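PDB 2POD: mandelate racemase / muconate lactonizing enzyme from Burkholderia pseudomallei, which is of uncertain function, though as a member of the enolase superfamily it may be a lyase acting at a metal-dependent active site. Local coordinates for residues 45-56 with 393-401. Sequence-based numbering, arbitrary orientation.
Sequences AYIHEWAANRLI and TIAVRNTSD
Ala52 O, on the helical turn that packs against Thr399, accepts two backbone bonds, one from Leu55 N and a shorter one from Ile56 N (2.8 Å), which close the last turn before Ile56, whose side chain packs against Thr399 and Asp401. The contact belongs to the N-terminal capping domain of the enolase superfamily, where the C-terminal strand 394-400 pairs antiparallel with strand 5-13 as an outer strand of the sheet and helix 40-55 covers one face. The axes of segments 45-55 and 394-400 approach to 8.9 Å, with N-to-C directions 35° apart. His48 lies between them. Arg397 CG sits over one face of its ring, 3.8 Å from the centroid, in a CH-pi contact. The arginine leaves the strand with CG anti to the backbone N (chi1 -166°), then bends at chi2 and chi3, which folds its guanidinium back so that His48 CD2 lies over the centre of one guanidinium face. The two planes are 36° apart, short of a parallel stack. A hydrogen bond between His48 NE2 and Thr10 OG1 of strand 5-13 probably helps fix the ring's rotation, while His48 ND1, buried here without a polar partner, faces Thr399 CG2 at 3.3 Å. That methyl also meets Ala52 CB at 3.4 Å. At the far end, Ile56 reaches across Thr399, its CD1 lying 3.5 Å from Thr399 OG1.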
loop_
_atom_site.group_PDB
_atom_site.type_symbol
_atom_site.label_atom_id
_atom_site.label_comp_id
_atom_site.label_asym_id
_atom_site.label_seq_id
_atom_site.Cartn_x
_atom_site.Cartn_y
_atom_site.Cartn_z
ATOM N N ALA B 45 -12.040 42.845 -6.306
ATOM C CA ALA B 45 -13.036 42.689 -7.355
ATOM C C ALA B 45 -13.964 41.511 -7.085
ATOM O O ALA B 45 -15.163 41.604 -7.341
ATOM C CB ALA B 45 -12.375 42.560 -8.711
ATOM N N TYR B 46 -13.402 40.422 -6.550
ATOM C CA TYR B 46 -14.176 39.258 -6.111
ATOM C C TYR B 46 -15.165 39.597 -4.986
ATOM O O TYR B 46 -16.325 39.177 -5.031
ATOM C CB TYR B 46 -13.250 38.110 -5.665
ATOM C CG TYR B 46 -13.952 37.101 -4.778
ATOM C CD1 TYR B 46 -13.758 37.103 -3.391
ATOM C CD2 TYR B 46 -14.853 36.177 -5.320
ATOM C CE1 TYR B 46 -14.426 36.205 -2.582
ATOM C CE2 TYR B 46 -15.519 35.275 -4.514
ATOM C CZ TYR B 46 -15.300 35.289 -3.152
ATOM O OH TYR B 46 -15.970 34.394 -2.357
ATOM N N ILE B 47 -14.692 40.320 -3.971
ATOM C CA ILE B 47 -15.540 40.715 -2.841
ATOM C C ILE B 47 -16.793 41.464 -3.298
ATOM O O ILE B 47 -17.902 41.094 -2.923
ATOM C CB ILE B 47 -14.764 41.505 -1.779
ATOM C CG1 ILE B 47 -13.838 40.561 -1.003
ATOM C CG2 ILE B 47 -15.725 42.240 -0.811
ATOM C CD1 ILE B 47 -12.849 41.278 -0.083
ATOM N N HIS B 48 -16.609 42.463 -4.158
ATOM C CA HIS B 48 -17.712 43.289 -4.633
ATOM C C HIS B 48 -18.567 42.599 -5.702
ATOM O O HIS B 48 -19.764 42.887 -5.820
ATOM C CB HIS B 48 -17.205 44.665 -5.104
ATOM C CG HIS B 48 -16.522 45.455 -4.029
ATOM N ND1 HIS B 48 -17.194 45.963 -2.939
ATOM C CD2 HIS B 48 -15.226 45.819 -3.871
ATOM C CE1 HIS B 48 -16.345 46.606 -2.157
ATOM N NE2 HIS B 48 -15.143 46.533 -2.699
ATOM N N GLU B 49 -17.962 41.685 -6.461
ATOM C CA GLU B 49 -18.676 40.959 -7.519
ATOM C C GLU B 49 -19.640 39.880 -7.017
ATOM O O GLU B 49 -20.727 39.713 -7.568
ATOM C CB GLU B 49 -17.698 40.368 -8.529
ATOM C CG GLU B 49 -18.326 39.956 -9.849
ATOM C CD GLU B 49 -17.325 39.347 -10.813
ATOM O OE1 GLU B 49 -17.606 39.345 -12.032
ATOM O OE2 GLU B 49 -16.250 38.895 -10.362
ATOM N N TRP B 50 -19.243 39.145 -5.985
ATOM C CA TRP B 50 -19.972 37.940 -5.594
ATOM C C TRP B 50 -20.215 37.834 -4.088
ATOM O O TRP B 50 -21.334 37.536 -3.657
ATOM C CB TRP B 50 -19.252 36.696 -6.118
ATOM C CG TRP B 50 -20.017 35.422 -5.930
ATOM C CD1 TRP B 50 -21.008 34.941 -6.725
ATOM C CD2 TRP B 50 -19.845 34.469 -4.876
ATOM N NE1 TRP B 50 -21.470 33.743 -6.234
ATOM C CE2 TRP B 50 -20.768 33.429 -5.100
ATOM C CE3 TRP B 50 -18.996 34.391 -3.763
ATOM C CZ2 TRP B 50 -20.872 32.324 -4.253
ATOM C CZ3 TRP B 50 -19.094 33.293 -2.927
ATOM C CH2 TRP B 50 -20.027 32.273 -3.177
ATOM N N ALA B 51 -19.168 38.076 -3.305
ATOM C CA ALA B 51 -19.143 37.744 -1.879
ATOM C C ALA B 51 -19.968 38.712 -1.033
ATOM O O ALA B 51 -20.547 38.325 -0.020
ATOM C CB ALA B 51 -17.704 37.724 -1.376
ATOM N N ALA B 52 -19.994 39.976 -1.450
ATOM C CA ALA B 52 -20.665 41.036 -0.703
ATOM C C ALA B 52 -22.180 40.843 -0.647
ATOM O O ALA B 52 -22.796 41.074 0.390
ATOM C CB ALA B 52 -20.336 42.365 -1.302
ATOM N N ASN B 53 -22.761 40.399 -1.760
ATOM C CA ASN B 53 -24.191 40.124 -1.840
ATOM C C ASN B 53 -24.640 38.902 -1.036
ATOM O O ASN B 53 -25.810 38.791 -0.653
ATOM C CB ASN B 53 -24.632 39.995 -3.301
ATOM C CG ASN B 53 -24.371 41.260 -4.103
ATOM O OD1 ASN B 53 -24.711 42.369 -3.674
ATOM N ND2 ASN B 53 -23.758 41.099 -5.274
ATOM N N ARG B 54 -23.703 37.994 -0.773
ATOM C CA ARG B 54 -23.977 36.820 0.047
ATOM C C ARG B 54 -23.958 37.168 1.529
ATOM O O ARG B 54 -24.442 36.406 2.362
ATOM C CB ARG B 54 -22.970 35.707 -0.255
ATOM C CG ARG B 54 -23.066 35.150 -1.666
ATOM C CD ARG B 54 -23.042 33.639 -1.653
ATOM N NE ARG B 54 -24.379 33.067 -1.512
ATOM C CZ ARG B 54 -24.634 31.770 -1.362
ATOM N NH1 ARG B 54 -23.642 30.887 -1.331
ATOM N NH2 ARG B 54 -25.889 31.354 -1.240
ATOM N N LEU B 55 -23.408 38.336 1.845
ATOM C CA LEU B 55 -23.054 38.693 3.206
ATOM C C LEU B 55 -23.885 39.874 3.714
ATOM O O LEU B 55 -24.207 39.946 4.898
ATOM C CB LEU B 55 -21.562 39.016 3.271
ATOM C CG LEU B 55 -20.711 38.425 4.400
ATOM C CD1 LEU B 55 -20.879 36.918 4.574
ATOM C CD2 LEU B 55 -19.269 38.753 4.146
ATOM N N ILE B 56 -24.232 40.789 2.810
ATOM C CA ILE B 56 -25.031 41.968 3.140
ATOM C C ILE B 56 -26.462 41.588 3.522
ATOM O O ILE B 56 -27.166 40.916 2.763
ATOM C CB ILE B 56 -24.951 43.050 2.014
ATOM C CG1 ILE B 56 -23.697 43.910 2.230
ATOM C CG2 ILE B 56 -26.198 43.954 1.986
ATOM C CD1 ILE B 56 -23.055 44.438 0.965
ATOM N N THR B 393 -2.715 57.531 0.465
ATOM C CA THR B 393 -3.581 57.548 -0.713
ATOM C C THR B 393 -4.280 56.198 -0.873
ATOM O O THR B 393 -3.655 55.208 -1.245
ATOM C CB THR B 393 -2.788 57.864 -1.994
ATOM O OG1 THR B 393 -1.733 58.785 -1.698
ATOM C CG2 THR B 393 -3.706 58.435 -3.068
ATOM N N ILE B 394 -5.577 56.166 -0.581
ATOM C CA ILE B 394 -6.306 54.911 -0.460
ATOM C C ILE B 394 -7.470 54.866 -1.456
ATOM O O ILE B 394 -8.401 55.679 -1.392
ATOM C CB ILE B 394 -6.788 54.665 1.001
ATOM C CG1 ILE B 394 -5.595 54.359 1.911
ATOM C CG2 ILE B 394 -7.785 53.507 1.067
ATOM C CD1 ILE B 394 -5.904 54.414 3.400
ATOM N N ALA B 395 -7.405 53.915 -2.381
ATOM C CA ALA B 395 -8.519 53.669 -3.285
ATOM C C ALA B 395 -9.600 52.863 -2.567
ATOM O O ALA B 395 -9.388 51.703 -2.201
ATOM C CB ALA B 395 -8.039 52.954 -4.539
ATOM N N VAL B 396 -10.750 53.490 -2.350
ATOM C CA VAL B 396 -11.855 52.842 -1.655
ATOM C C VAL B 396 -12.914 52.326 -2.620
ATOM O O VAL B 396 -13.092 52.862 -3.713
ATOM C CB VAL B 396 -12.508 53.751 -0.575
ATOM C CG1 VAL B 396 -11.526 54.045 0.540
ATOM C CG2 VAL B 396 -13.056 55.047 -1.186
ATOM N N ARG B 397 -13.600 51.269 -2.206
ATOM C CA ARG B 397 -14.781 50.784 -2.903
ATOM C C ARG B 397 -15.776 50.279 -1.861
ATOM O O ARG B 397 -15.383 49.812 -0.791
ATOM C CB ARG B 397 -14.397 49.688 -3.908
ATOM C CG ARG B 397 -15.484 49.338 -4.929
ATOM C CD ARG B 397 -15.000 49.503 -6.365
ATOM N NE ARG B 397 -14.375 48.293 -6.898
ATOM C CZ ARG B 397 -15.029 47.288 -7.479
ATOM N NH1 ARG B 397 -14.353 46.241 -7.931
ATOM N NH2 ARG B 397 -16.350 47.316 -7.606
ATOM N N ASN B 398 -17.061 50.402 -2.176
ATOM C CA ASN B 398 -18.137 50.244 -1.207
ATOM C C ASN B 398 -19.270 49.426 -1.815
ATOM O O ASN B 398 -19.581 49.557 -2.998
ATOM C CB ASN B 398 -18.655 51.626 -0.781
ATOM C CG ASN B 398 -19.587 51.567 0.422
ATOM O OD1 ASN B 398 -20.759 51.200 0.303
ATOM N ND2 ASN B 398 -19.071 51.949 1.584
ATOM N N THR B 399 -19.885 48.587 -0.993
ATOM C CA THR B 399 -21.114 47.896 -1.360
ATOM C C THR B 399 -22.032 47.834 -0.140
ATOM O O THR B 399 -21.557 47.665 0.984
ATOM C CB THR B 399 -20.807 46.480 -1.902
ATOM O OG1 THR B 399 -22.021 45.732 -2.062
ATOM C CG2 THR B 399 -19.860 45.743 -0.964
ATOM N N SER B 400 -23.337 47.993 -0.361
ATOM C CA SER B 400 -24.298 48.155 0.739
ATOM C C SER B 400 -25.718 47.654 0.435
ATOM O O SER B 400 -25.966 47.065 -0.624
ATOM C CB SER B 400 -24.323 49.606 1.249
ATOM O OG SER B 400 -24.284 50.542 0.184
ATOM N N ASP B 401 -26.630 47.879 1.383
ATOM C CA ASP B 401 -28.062 47.616 1.208
ATOM C C ASP B 401 -28.676 48.548 0.161
ATOM O O ASP B 401 -29.810 48.348 -0.279
ATOM C CB ASP B 401 -28.803 47.785 2.542
ATOM C CG ASP B 401 -28.767 46.531 3.404
ATOM O OD1 ASP B 401 -27.927 46.469 4.326
ATOM O OD2 ASP B 401 -29.585 45.612 3.172
#